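Local coordinates for alpha-galacturonidase (Bacillus subtilis, PDB 3FEF), which hydrolyses alpha-1,4-linked galacturonate oligomers, releasing alpha-D-galacturonate, as a homotetrameric family 4 glycosidase that depends on NAD(+) and manganese, at residues 101-106 against 421-426; 121-126 against 402-407; 280-285 against 290-295; 358-363 against 391-396; 413-418 against 429-434. All blocks are in the same frame, centred on the assembly; numbering follows the deposited sequence.

Interaction 1. Residues 101-106 against 421-426; sequences CGIYQS and VQIDRS
Cys101 and Ile103 meet Val421 and Ile423 in a small apolar loop-to-loop contact, partly buried, between the connection that leads from helix 88-96 to helix 112-136 and the residues that run into helix 425-435. Ile423 does most of the work. Both its branches touch Cys101: CG2 rests 3.5 Å from the backbone O of Cys101, and CD1 reaches 3.9 Å from Cys101 CB, with the sulfur SG slightly farther off at 4.1 Å. The first torsion of Ile423 (chi1 57°) sets CG1 between the backbone N and the carbonyl carbon, the crowded position, and the extended second torsion then carries CD1 outward to the cysteine. The 101-106 loop lies within the Rossmann-clan region of the family 4 glycosyl hydrolases, which probably binds NAD(+), and residues near the C-terminal end of the chain pack on it here. From the loop side Ile103 sends in CD1, which lies 4.1 Å from Ile423 CD1 and 4.1 Å from Val421 CA; the two isoleucine side chains cross at about a right angle. An alanine in place of Ile423 would keep only CB, which is likely to open a gap beside Cys101 and to take from Ile103 CD1 its contact with the Ile423 methyl. Pro113 of helix 112-136 packs against both Ile103 and Val421, and Ala428 against Val421 and Ile423.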
# COMPACT_ATOMS: atom_id res chain seq x y z
N CYS A 101 -24.26 -9.71 33.32
CA CYS A 101 -24.79 -8.70 32.39
C CYS A 101 -25.48 -9.33 31.20
O CYS A 101 -25.74 -8.64 30.21
CB CYS A 101 -23.68 -7.80 31.87
SG CYS A 101 -22.80 -6.93 33.16
N GLY A 102 -25.73 -10.63 31.26
CA GLY A 102 -26.45 -11.30 30.18
C GLY A 102 -25.60 -11.81 29.02
O GLY A 102 -26.14 -12.22 27.99
N ILE A 103 -24.29 -11.78 29.18
CA ILE A 103 -23.38 -12.21 28.13
C ILE A 103 -22.87 -13.63 28.37
O ILE A 103 -22.20 -13.88 29.38
CB ILE A 103 -22.16 -11.27 28.04
CG1 ILE A 103 -22.62 -9.86 27.65
CG2 ILE A 103 -21.12 -11.83 27.04
CD1 ILE A 103 -21.56 -8.81 27.77
N TYR A 104 -23.20 -14.54 27.46
CA TYR A 104 -22.69 -15.90 27.51
C TYR A 104 -21.56 -16.12 26.53
O TYR A 104 -21.51 -15.52 25.45
CB TYR A 104 -23.81 -16.91 27.28
CG TYR A 104 -24.76 -16.90 28.44
CD1 TYR A 104 -24.73 -17.89 29.40
CD2 TYR A 104 -25.64 -15.83 28.62
CE1 TYR A 104 -25.57 -17.86 30.48
CE2 TYR A 104 -26.49 -15.80 29.70
CZ TYR A 104 -26.44 -16.81 30.63
OH TYR A 104 -27.26 -16.79 31.71
N GLN A 105 -20.65 -16.99 26.93
CA GLN A 105 -19.49 -17.32 26.14
C GLN A 105 -19.32 -18.83 26.16
O GLN A 105 -19.48 -19.47 27.20
CB GLN A 105 -18.24 -16.66 26.74
CG GLN A 105 -18.25 -15.15 26.67
CD GLN A 105 -17.05 -14.55 27.37
OE1 GLN A 105 -16.07 -14.16 26.73
NE2 GLN A 105 -17.10 -14.49 28.70
N SER A 106 -18.99 -19.41 25.02
CA SER A 106 -18.83 -20.85 24.96
C SER A 106 -17.41 -21.27 25.30
O SER A 106 -17.19 -22.35 25.83
CB SER A 106 -19.23 -21.36 23.57
OG SER A 106 -18.57 -20.63 22.56
N VAL A 421 -20.29 -7.70 23.38
CA VAL A 421 -20.54 -6.73 24.44
C VAL A 421 -21.62 -5.72 24.04
O VAL A 421 -21.33 -4.63 23.59
CB VAL A 421 -19.24 -6.04 24.88
CG1 VAL A 421 -19.49 -5.06 26.00
CG2 VAL A 421 -18.21 -7.11 25.30
N GLN A 422 -22.87 -6.13 24.21
CA GLN A 422 -24.02 -5.31 23.79
C GLN A 422 -24.79 -4.76 24.99
O GLN A 422 -26.00 -4.87 25.06
CB GLN A 422 -24.98 -6.15 22.94
CG GLN A 422 -24.50 -6.42 21.53
CD GLN A 422 -25.65 -6.52 20.54
OE1 GLN A 422 -25.45 -6.51 19.33
NE2 GLN A 422 -26.87 -6.60 21.08
N ILE A 423 -24.07 -4.16 25.93
CA ILE A 423 -24.68 -3.66 27.14
C ILE A 423 -24.36 -2.18 27.24
O ILE A 423 -23.52 -1.69 26.50
CB ILE A 423 -24.14 -4.42 28.37
CG1 ILE A 423 -22.62 -4.30 28.44
CG2 ILE A 423 -24.56 -5.90 28.31
CD1 ILE A 423 -21.97 -5.13 29.57
N ASP A 424 -25.03 -1.46 28.14
CA ASP A 424 -24.79 -0.04 28.31
C ASP A 424 -23.34 0.15 28.64
O ASP A 424 -22.69 -0.78 29.13
CB ASP A 424 -25.64 0.55 29.44
CG ASP A 424 -27.09 0.67 29.05
OD1 ASP A 424 -27.41 0.40 27.87
OD2 ASP A 424 -27.91 1.04 29.93
N ARG A 425 -22.84 1.35 28.38
CA ARG A 425 -21.43 1.63 28.54
C ARG A 425 -20.99 1.57 30.00
O ARG A 425 -19.90 1.06 30.30
CB ARG A 425 -21.07 2.98 27.90
CG ARG A 425 -19.57 3.24 27.78
CD ARG A 425 -19.28 4.53 26.98
NE ARG A 425 -19.40 5.73 27.82
CZ ARG A 425 -19.24 6.98 27.36
NH1 ARG A 425 -18.98 7.20 26.08
NH2 ARG A 425 -19.36 8.00 28.19
N SER A 426 -21.81 2.07 30.91
CA SER A 426 -21.46 2.03 32.33
C SER A 426 -21.49 0.61 32.88
O SER A 426 -20.68 0.25 33.72
CB SER A 426 -22.37 2.92 33.17
OG SER A 426 -23.72 2.62 32.92

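Interaction 2. Residues 121-126 against 402-407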
# COMPACT_ATOMS: atom_id res chain seq x y z
N ARG A 121 -3.97 -10.19 29.84
CA ARG A 121 -3.12 -10.95 30.77
C ARG A 121 -1.93 -11.62 30.06
O ARG A 121 -0.84 -11.73 30.61
CB ARG A 121 -4.01 -12.00 31.43
CG ARG A 121 -3.55 -12.56 32.75
CD ARG A 121 -4.76 -13.10 33.58
NE ARG A 121 -5.41 -14.26 32.98
CZ ARG A 121 -6.71 -14.31 32.66
NH1 ARG A 121 -7.49 -13.28 32.92
NH2 ARG A 121 -7.23 -15.40 32.11
N ALA A 122 -2.14 -12.09 28.84
CA ALA A 122 -1.09 -12.84 28.15
C ALA A 122 0.02 -11.94 27.60
O ALA A 122 1.14 -12.38 27.41
CB ALA A 122 -1.69 -13.70 27.02
N VAL A 123 -0.32 -10.68 27.32
CA VAL A 123 0.63 -9.80 26.68
C VAL A 123 2.00 -9.76 27.38
O VAL A 123 3.03 -9.95 26.74
CB VAL A 123 0.05 -8.37 26.47
CG1 VAL A 123 1.14 -7.40 25.97
CG2 VAL A 123 -1.10 -8.43 25.46
N PRO A 124 2.02 -9.48 28.69
CA PRO A 124 3.36 -9.36 29.29
C PRO A 124 4.07 -10.70 29.45
O PRO A 124 5.29 -10.75 29.53
CB PRO A 124 3.11 -8.66 30.64
CG PRO A 124 1.64 -8.85 30.93
CD PRO A 124 0.93 -9.04 29.60
N ILE A 125 3.32 -11.80 29.48
CA ILE A 125 3.94 -13.12 29.47
C ILE A 125 4.68 -13.37 28.14
O ILE A 125 5.78 -13.91 28.12
CB ILE A 125 2.91 -14.23 29.73
CG1 ILE A 125 2.26 -14.04 31.10
CG2 ILE A 125 3.57 -15.61 29.65
CD1 ILE A 125 1.26 -15.13 31.47
N PHE A 126 4.08 -12.96 27.03
CA PHE A 126 4.70 -13.23 25.74
C PHE A 126 5.78 -12.22 25.38
O PHE A 126 6.74 -12.54 24.67
CB PHE A 126 3.64 -13.38 24.64
CG PHE A 126 3.01 -14.74 24.59
CD1 PHE A 126 3.38 -15.67 23.61
CD2 PHE A 126 2.09 -15.13 25.56
CE1 PHE A 126 2.82 -16.95 23.59
CE2 PHE A 126 1.51 -16.42 25.55
CZ PHE A 126 1.88 -17.33 24.56
N ALA A 402 -2.35 -2.10 24.08
CA ALA A 402 -2.77 -1.79 25.43
C ALA A 402 -1.93 -2.57 26.44
O ALA A 402 -1.46 -2.01 27.45
CB ALA A 402 -4.25 -2.08 25.64
N GLY A 403 -1.72 -3.85 26.17
CA GLY A 403 -0.92 -4.69 27.06
C GLY A 403 0.51 -4.23 27.20
O GLY A 403 1.00 -4.11 28.30
N LEU A 404 1.19 -3.96 26.09
CA LEU A 404 2.59 -3.51 26.14
C LEU A 404 2.80 -2.13 26.78
O LEU A 404 3.87 -1.84 27.33
CB LEU A 404 3.21 -3.52 24.74
CG LEU A 404 3.41 -4.91 24.14
CD1 LEU A 404 3.72 -4.80 22.66
CD2 LEU A 404 4.50 -5.67 24.88
N THR A 405 1.78 -1.28 26.71
CA THR A 405 1.89 0.07 27.24
C THR A 405 1.03 0.27 28.48
O THR A 405 0.89 1.38 28.96
CB THR A 405 1.51 1.14 26.17
OG1 THR A 405 0.11 1.08 25.90
CG2 THR A 405 2.31 0.93 24.87
N LYS A 406 0.46 -0.81 29.00
CA LYS A 406 -0.42 -0.76 30.17
C LYS A 406 -1.52 0.30 30.07
O LYS A 406 -1.88 0.95 31.06
CB LYS A 406 0.40 -0.54 31.44
CG LYS A 406 1.25 -1.75 31.82
CD LYS A 406 2.45 -1.32 32.65
CE LYS A 406 3.01 -2.51 33.41
NZ LYS A 406 1.94 -3.14 34.23
N ASP A 407 -2.07 0.47 28.87
CA ASP A 407 -3.09 1.47 28.63
C ASP A 407 -4.49 0.86 28.68
O ASP A 407 -5.04 0.45 27.66
CB ASP A 407 -2.84 2.10 27.26
CG ASP A 407 -3.86 3.15 26.89
OD1 ASP A 407 -4.87 3.31 27.60
OD2 ASP A 407 -3.64 3.80 25.87
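Val123 packs straight onto the backbone of Gly403, where the CA atoms of the two helices come within 5.4 Å. The valine has CG1 trans to its own N (chi1 172°), which sends that methyl over the peptide joining Gly403 to Leu404: CG1 is 3.4 Å from Leu404 N and 3.5 Å from Gly403 C. Its other methyl, CG2, stays at the glycine, 4.1 Å from Gly403 CA. So close an approach depends on the absence of a side chain at Gly403, since a CB there would clash with Val123 CB. Leu404 leaves its helix to one side, but its end bends back until CG lies 3.8 Å and CD2 3.9 Å from Val123 CG1. A Schellman motif at Lys406 then brings helix 383-405 to its close, and Asp407 caps the next helix through Leu410 N. Helix 112-136, kinked at Pro124, thus lies against the last turn of helix 383-405, while Leu404 also touches Lys158 and Val159 of helix 149-159 and Ala402 faces helix 408-417.

Interaction 3. Residues 280-285 against 290-295; sequences PYLKQP and FHLTPI
Phe290 lays its ring against Pro285 and Tyr281, and the side chain can be followed outward. From CB the first torsion (chi1 72°) places CG between the backbone N and the carbonyl carbon, turning the ring toward residues 281-285. Next along, CD1 passes 3.6 Å from Pro285 O. CE1 comes 3.7 Å from Pro285 CA, and CZ, at the tip, ends 3.5 Å from Tyr281 O, which lies near the ring plane at its edge. Over one face sits Pro285 CB, a CH-pi contact 4.2 Å from the ring centroid and 17° off the normal. At the backbone, Phe290 N donates to Pro285 O over 3.0 Å, nearly straight at 171° but tilted from the carbonyl plane. The Tyr281 hydroxyl bonds to Asp257 and to Arg425 of the second subunit. Phe290 also touches helices 253-262 and 270-273. One backbone bond closes the turn, and otherwise carbon surface does the holding: Pro285, Tyr281 and the end of Leu282 around the ring, with Leu292 packed on Pro285 and Leu282.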
# COMPACT_ATOMS: atom_id res chain seq x y z
N PRO A 280 -28.43 -16.22 17.46
CA PRO A 280 -29.11 -16.85 18.58
C PRO A 280 -28.23 -17.89 19.26
O PRO A 280 -28.61 -18.43 20.30
CB PRO A 280 -30.30 -17.56 17.92
CG PRO A 280 -29.90 -17.72 16.47
CD PRO A 280 -29.04 -16.54 16.16
N TYR A 281 -27.06 -18.15 18.68
CA TYR A 281 -26.26 -19.33 19.03
C TYR A 281 -25.94 -19.51 20.51
O TYR A 281 -26.21 -20.57 21.08
CB TYR A 281 -24.94 -19.32 18.26
CG TYR A 281 -25.10 -18.99 16.80
CD1 TYR A 281 -26.00 -19.69 15.99
CD2 TYR A 281 -24.36 -17.97 16.22
CE1 TYR A 281 -26.14 -19.39 14.65
CE2 TYR A 281 -24.50 -17.66 14.87
CZ TYR A 281 -25.38 -18.37 14.09
OH TYR A 281 -25.52 -18.06 12.76
N LEU A 282 -25.34 -18.49 21.11
CA LEU A 282 -24.78 -18.61 22.46
C LEU A 282 -25.87 -18.68 23.53
O LEU A 282 -25.62 -19.16 24.63
CB LEU A 282 -23.85 -17.43 22.75
CG LEU A 282 -22.50 -17.47 22.02
CD1 LEU A 282 -21.68 -16.22 22.34
CD2 LEU A 282 -21.74 -18.74 22.41
N LYS A 283 -27.06 -18.20 23.19
CA LYS A 283 -28.16 -18.21 24.15
C LYS A 283 -29.04 -19.44 24.02
O LYS A 283 -29.82 -19.72 24.91
CB LYS A 283 -28.99 -16.93 24.02
CG LYS A 283 -28.16 -15.70 24.38
CD LYS A 283 -28.87 -14.39 24.11
CE LYS A 283 -28.27 -13.28 24.98
NZ LYS A 283 -29.12 -12.04 24.98
N GLN A 284 -28.92 -20.17 22.92
CA GLN A 284 -29.70 -21.40 22.73
C GLN A 284 -28.80 -22.48 22.18
O GLN A 284 -29.05 -23.02 21.12
CB GLN A 284 -30.87 -21.16 21.77
CG GLN A 284 -31.84 -20.06 22.21
CD GLN A 284 -32.82 -19.64 21.10
OE1 GLN A 284 -33.30 -20.47 20.32
NE2 GLN A 284 -33.13 -18.35 21.04
N PRO A 285 -27.73 -22.82 22.93
CA PRO A 285 -26.74 -23.74 22.39
C PRO A 285 -27.31 -25.12 22.10
O PRO A 285 -26.88 -25.77 21.14
CB PRO A 285 -25.67 -23.81 23.49
CG PRO A 285 -26.34 -23.33 24.73
CD PRO A 285 -27.38 -22.33 24.27
N PHE A 290 -24.72 -27.52 20.00
CA PHE A 290 -23.33 -27.52 20.44
C PHE A 290 -23.36 -27.14 21.91
O PHE A 290 -24.43 -26.94 22.45
CB PHE A 290 -22.48 -26.54 19.61
CG PHE A 290 -22.77 -25.09 19.91
CD1 PHE A 290 -23.92 -24.49 19.44
CD2 PHE A 290 -21.88 -24.32 20.66
CE1 PHE A 290 -24.18 -23.15 19.72
CE2 PHE A 290 -22.15 -22.99 20.95
CZ PHE A 290 -23.30 -22.41 20.49
N HIS A 291 -22.21 -27.04 22.57
CA HIS A 291 -22.18 -26.73 23.99
C HIS A 291 -21.32 -25.52 24.33
O HIS A 291 -20.44 -25.12 23.56
CB HIS A 291 -21.59 -27.90 24.79
CG HIS A 291 -22.15 -29.24 24.43
ND1 HIS A 291 -23.16 -29.83 25.15
CD2 HIS A 291 -21.82 -30.11 23.44
CE1 HIS A 291 -23.44 -31.01 24.62
NE2 HIS A 291 -22.64 -31.21 23.59
N LEU A 292 -21.55 -24.97 25.52
CA LEU A 292 -20.61 -24.04 26.09
C LEU A 292 -19.63 -24.89 26.87
O LEU A 292 -19.92 -26.03 27.18
CB LEU A 292 -21.33 -23.08 27.03
CG LEU A 292 -22.62 -22.43 26.54
CD1 LEU A 292 -23.17 -21.55 27.64
CD2 LEU A 292 -22.40 -21.60 25.26
N THR A 293 -18.45 -24.37 27.15
CA THR A 293 -17.50 -25.06 28.02
C THR A 293 -17.37 -24.27 29.32
O THR A 293 -16.68 -23.25 29.35
CB THR A 293 -16.12 -25.15 27.38
OG1 THR A 293 -16.20 -25.90 26.16
CG2 THR A 293 -15.12 -25.84 28.33
N PRO A 294 -18.01 -24.75 30.39
CA PRO A 294 -17.97 -24.05 31.68
C PRO A 294 -16.62 -24.27 32.32
O PRO A 294 -15.96 -25.27 32.04
CB PRO A 294 -19.07 -24.76 32.50
CG PRO A 294 -19.48 -26.02 31.69
CD PRO A 294 -18.54 -26.12 30.52
N ILE A 295 -16.20 -23.37 33.20
CA ILE A 295 -14.86 -23.53 33.78
C ILE A 295 -14.74 -24.76 34.67
O ILE A 295 -13.64 -25.27 34.88
CB ILE A 295 -14.41 -22.30 34.56
CG1 ILE A 295 -14.32 -21.10 33.61
CG2 ILE A 295 -13.05 -22.56 35.21
CD1 ILE A 295 -13.61 -21.42 32.28

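Interaction 4. Residues 358-363 against 391-396; sequences IQAIVE and RHISNQ
Ala360 and Ile393 make the main apolar contact, joining the chain just before strand 361-369 to helix 383-405. Ala360 CB sits 3.6 Å from Ile393 CG2, the branch that points directly away from the isoleucine's backbone N. The longer branch of Ile393 (chi1 -72°, chi2 174°) is extended and sends CD1 farther along, where Val362 CG1 meets it more loosely at 4.4 Å. Ile393 therefore spans Ala360, ahead of the strand, and Val362 within it from a single helix position, with Ala360 short enough to let the helix come in.

The polar part is indirect. A water donates to Ile361 O at 3.1 Å and to Gln396 OE1 at 2.7 Å, bridging the strand carbonyl to the side-chain oxygen one turn beyond Ile393.

Strand 361-369 is the middle one of a three-stranded antiparallel sheet and pairs with 341-348, where a backbone hydrogen bond joins Val362 and Met347. Ile361 and Gln396 also touch helix 149-159, and on the helix's far side Ser394 and Asn395 pack on Met387 of the second subunit. Strand, helix and subunit interface are thus layered in that order.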
# COMPACT_ATOMS: atom_id res chain seq x y z
N ILE A 358 -2.11 -5.04 7.30
CA ILE A 358 -0.86 -5.75 7.23
C ILE A 358 -0.18 -5.87 8.62
O ILE A 358 -0.38 -5.04 9.50
CB ILE A 358 0.04 -5.15 6.14
CG1 ILE A 358 1.28 -4.51 6.72
CG2 ILE A 358 -0.74 -4.20 5.27
CD1 ILE A 358 2.49 -4.95 5.95
N GLN A 359 0.59 -6.95 8.80
CA GLN A 359 1.19 -7.30 10.10
C GLN A 359 0.24 -8.05 11.03
O GLN A 359 0.68 -8.77 11.92
CB GLN A 359 1.61 -6.04 10.83
CG GLN A 359 2.43 -5.12 10.00
CD GLN A 359 3.85 -5.43 10.19
OE1 GLN A 359 4.32 -6.51 9.80
NE2 GLN A 359 4.57 -4.52 10.84
N ALA A 360 -1.06 -7.84 10.88
CA ALA A 360 -1.99 -8.53 11.75
C ALA A 360 -1.79 -10.04 11.53
O ALA A 360 -1.43 -10.46 10.44
CB ALA A 360 -3.41 -8.12 11.46
N ILE A 361 -1.99 -10.82 12.58
CA ILE A 361 -1.85 -12.27 12.53
C ILE A 361 -3.06 -12.89 11.85
O ILE A 361 -4.16 -12.85 12.39
CB ILE A 361 -1.74 -12.85 13.97
CG1 ILE A 361 -0.64 -12.12 14.75
CG2 ILE A 361 -1.50 -14.41 13.95
CD1 ILE A 361 0.69 -12.11 14.04
N VAL A 362 -2.85 -13.45 10.66
CA VAL A 362 -3.91 -14.17 9.94
C VAL A 362 -3.55 -15.66 9.74
O VAL A 362 -2.37 -16.05 9.76
CB VAL A 362 -4.20 -13.46 8.60
CG1 VAL A 362 -4.72 -12.00 8.85
CG2 VAL A 362 -2.93 -13.40 7.77
N GLU A 363 -4.56 -16.49 9.58
CA GLU A 363 -4.38 -17.91 9.31
C GLU A 363 -4.61 -18.23 7.83
O GLU A 363 -5.70 -17.99 7.32
CB GLU A 363 -5.34 -18.74 10.21
CG GLU A 363 -5.13 -20.28 10.18
CD GLU A 363 -5.72 -21.01 11.40
OE1 GLU A 363 -6.07 -20.36 12.42
OE2 GLU A 363 -5.81 -22.27 11.36
N ARG A 391 -12.95 -5.90 12.08
CA ARG A 391 -13.37 -5.44 13.38
C ARG A 391 -12.63 -6.15 14.55
O ARG A 391 -12.13 -5.49 15.45
CB ARG A 391 -14.86 -5.63 13.48
CG ARG A 391 -15.43 -5.18 14.80
CD ARG A 391 -16.90 -4.94 14.64
NE ARG A 391 -17.51 -4.84 15.95
CZ ARG A 391 -18.81 -5.01 16.17
NH1 ARG A 391 -19.64 -5.30 15.18
NH2 ARG A 391 -19.26 -4.90 17.41
N HIS A 392 -12.58 -7.48 14.52
CA HIS A 392 -11.84 -8.25 15.54
C HIS A 392 -10.34 -7.97 15.50
O HIS A 392 -9.67 -7.87 16.52
CB HIS A 392 -12.07 -9.76 15.36
CG HIS A 392 -13.47 -10.20 15.68
ND1 HIS A 392 -13.94 -10.28 16.97
CD2 HIS A 392 -14.50 -10.57 14.88
CE1 HIS A 392 -15.20 -10.67 16.96
NE2 HIS A 392 -15.56 -10.87 15.70
N ILE A 393 -9.80 -7.88 14.30
CA ILE A 393 -8.42 -7.48 14.17
C ILE A 393 -8.13 -6.12 14.84
O ILE A 393 -7.16 -6.02 15.60
CB ILE A 393 -7.95 -7.57 12.72
CG1 ILE A 393 -7.81 -9.05 12.33
CG2 ILE A 393 -6.62 -6.82 12.54
CD1 ILE A 393 -7.50 -9.27 10.90
N SER A 394 -8.95 -5.10 14.57
CA SER A 394 -8.87 -3.83 15.32
C SER A 394 -8.71 -4.08 16.81
O SER A 394 -7.84 -3.52 17.45
CB SER A 394 -10.17 -3.03 15.18
OG SER A 394 -10.10 -2.20 14.08
N ASN A 395 -9.60 -4.89 17.35
CA ASN A 395 -9.60 -5.23 18.77
C ASN A 395 -8.35 -5.95 19.24
O ASN A 395 -7.76 -5.63 20.30
CB ASN A 395 -10.85 -6.03 19.11
CG ASN A 395 -12.10 -5.21 18.88
OD1 ASN A 395 -12.01 -3.99 18.68
ND2 ASN A 395 -13.26 -5.87 18.85
N GLN A 396 -7.93 -6.94 18.46
CA GLN A 396 -6.69 -7.67 18.73
C GLN A 396 -5.44 -6.76 18.70
O GLN A 396 -4.61 -6.84 19.60
CB GLN A 396 -6.56 -8.86 17.77
CG GLN A 396 -7.67 -9.92 18.04
CD GLN A 396 -7.81 -10.97 16.93
OE1 GLN A 396 -7.16 -10.88 15.89
NE2 GLN A 396 -8.68 -11.95 17.14
O HOH W 1 -5.04 -10.60 14.30

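Interaction 5. Residues 413-418 against 429-434; sequences QAFLND and EQLFND
Two helical segments face each other here, with the CA atoms of Phe415 and Phe432 7.6 Å apart as the nearest backbone pair; helix 408-417 is near its end, while helix 425-435 runs on through 429-434. In both phenylalanines the CB-CG bond heads off opposite the backbone N (chi1 -165° and 175°), pointing each ring into the space between the helices. They meet edge-to-face: the edge of Phe432 is turned to the face of Phe415, the planes are at 62° and the centroids 5.2 Å apart. Phe432 CD1 stands over that face, 3.6 Å from Phe415 CD2. Phe432 CB joins it as a CH-pi partner 4.1 Å from the Phe415 centroid, while at the rim Leu431 CD2 lies 4.0 Å from Phe415 CZ. A leucine in place of Phe415 has no flat face, and the edge of Phe432 would probably lose that aromatic partner. Pro113 touches Phe415 and Ile117 touches Phe432, both from helix 112-136. This is helix-to-helix aromatic core packing, joining the last helix to the helical C-terminal part of the family 4 fold.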
# COMPACT_ATOMS: atom_id res chain seq x y z
N GLN A 413 -11.70 0.36 24.98
CA GLN A 413 -12.18 0.62 23.62
C GLN A 413 -12.36 -0.68 22.84
O GLN A 413 -13.39 -0.89 22.21
CB GLN A 413 -11.24 1.55 22.87
CG GLN A 413 -11.06 2.89 23.56
CD GLN A 413 -12.39 3.61 23.68
OE1 GLN A 413 -12.72 4.15 24.74
NE2 GLN A 413 -13.16 3.59 22.61
N ALA A 414 -11.37 -1.56 22.90
CA ALA A 414 -11.51 -2.86 22.25
C ALA A 414 -12.68 -3.62 22.88
O ALA A 414 -13.58 -4.10 22.18
CB ALA A 414 -10.21 -3.66 22.36
N PHE A 415 -12.68 -3.71 24.21
CA PHE A 415 -13.78 -4.31 24.95
C PHE A 415 -15.13 -3.83 24.44
O PHE A 415 -16.03 -4.65 24.18
CB PHE A 415 -13.63 -4.02 26.44
CG PHE A 415 -14.50 -4.88 27.35
CD1 PHE A 415 -15.73 -4.43 27.79
CD2 PHE A 415 -14.05 -6.13 27.78
CE1 PHE A 415 -16.52 -5.20 28.65
CE2 PHE A 415 -14.83 -6.93 28.63
CZ PHE A 415 -16.07 -6.46 29.07
N LEU A 416 -15.29 -2.51 24.31
CA LEU A 416 -16.53 -1.92 23.79
C LEU A 416 -16.83 -2.26 22.33
O LEU A 416 -17.99 -2.29 21.91
CB LEU A 416 -16.49 -0.38 23.93
CG LEU A 416 -16.58 0.26 25.31
CD1 LEU A 416 -16.59 1.80 25.19
CD2 LEU A 416 -17.83 -0.24 26.02
N ASN A 417 -15.79 -2.46 21.54
CA ASN A 417 -15.96 -2.75 20.12
C ASN A 417 -16.22 -4.24 19.85
O ASN A 417 -16.38 -4.65 18.69
CB ASN A 417 -14.70 -2.27 19.39
CG ASN A 417 -14.93 -2.07 17.90
OD1 ASN A 417 -15.99 -1.61 17.48
ND2 ASN A 417 -13.92 -2.39 17.10
N ASP A 418 -16.25 -5.06 20.89
CA ASP A 418 -16.45 -6.51 20.70
C ASP A 418 -17.92 -6.87 20.48
O ASP A 418 -18.77 -6.48 21.25
CB ASP A 418 -15.88 -7.31 21.88
CG ASP A 418 -16.00 -8.82 21.68
OD1 ASP A 418 -17.02 -9.40 22.13
OD2 ASP A 418 -15.10 -9.42 21.06
N GLU A 429 -18.23 -0.80 31.61
CA GLU A 429 -17.05 -0.28 32.31
C GLU A 429 -16.91 -0.96 33.64
O GLU A 429 -15.82 -1.29 34.08
CB GLU A 429 -17.16 1.24 32.50
CG GLU A 429 -15.89 1.90 32.97
CD GLU A 429 -15.88 3.41 32.71
OE1 GLU A 429 -16.99 4.02 32.66
OE2 GLU A 429 -14.78 3.98 32.54
N GLN A 430 -18.04 -1.18 34.30
CA GLN A 430 -18.03 -1.84 35.59
C GLN A 430 -17.62 -3.31 35.43
O GLN A 430 -16.72 -3.80 36.13
CB GLN A 430 -19.39 -1.70 36.28
CG GLN A 430 -19.41 -2.25 37.69
CD GLN A 430 -18.57 -1.41 38.64
OE1 GLN A 430 -18.86 -0.24 38.85
NE2 GLN A 430 -17.52 -2.01 39.21
N LEU A 431 -18.26 -4.01 34.50
CA LEU A 431 -17.83 -5.37 34.16
C LEU A 431 -16.33 -5.42 33.85
O LEU A 431 -15.60 -6.22 34.43
CB LEU A 431 -18.65 -5.92 32.98
CG LEU A 431 -18.23 -7.30 32.45
CD1 LEU A 431 -18.34 -8.32 33.55
CD2 LEU A 431 -19.10 -7.71 31.28
N PHE A 432 -15.86 -4.55 32.96
CA PHE A 432 -14.46 -4.56 32.55
C PHE A 432 -13.51 -4.40 33.74
O PHE A 432 -12.58 -5.17 33.90
CB PHE A 432 -14.22 -3.47 31.50
CG PHE A 432 -12.77 -3.30 31.06
CD1 PHE A 432 -12.21 -4.13 30.11
CD2 PHE A 432 -12.00 -2.24 31.55
CE1 PHE A 432 -10.88 -3.94 29.69
CE2 PHE A 432 -10.68 -2.06 31.14
CZ PHE A 432 -10.12 -2.90 30.21
N ASN A 433 -13.74 -3.39 34.57
CA ASN A 433 -12.92 -3.18 35.77
C ASN A 433 -12.94 -4.36 36.74
O ASN A 433 -11.92 -4.71 37.32
CB ASN A 433 -13.33 -1.90 36.49
CG ASN A 433 -13.01 -0.65 35.68
OD1 ASN A 433 -12.09 -0.64 34.86
ND2 ASN A 433 -13.78 0.42 35.90
N ASP A 434 -14.10 -4.98 36.91
CA ASP A 434 -14.21 -6.16 37.78
C ASP A 434 -13.36 -7.31 37.25
O ASP A 434 -12.73 -8.04 38.03
CB ASP A 434 -15.67 -6.60 37.92
CG ASP A 434 -16.48 -5.66 38.80
OD1 ASP A 434 -15.86 -4.90 39.55
OD2 ASP A 434 -17.73 -5.67 38.74

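In the fold
Along the chain, interactions 3 and 4 form between the two halves of interaction 1, whose ends are 315 residues apart; interaction 2 likewise spans both. Interactions 1 and 5 sit side by side, centres 9 Å apart, and share helix 425-435; their segments alternate in sequence. Interaction 1 also touches interaction 3, centres 15 Å apart, where Ser106 O probably bonds to Thr293 N at 2.7 Å. Interactions 4 and 2 use a middle and an end stretch of helix 383-405, and interaction 4 meets interaction 5 through Asn395 and Asn417. Interactions 1 and 2 tie the Rossmann-clan region to C-terminal elements, while all except interaction 2 reach the second subunit of the tetramer.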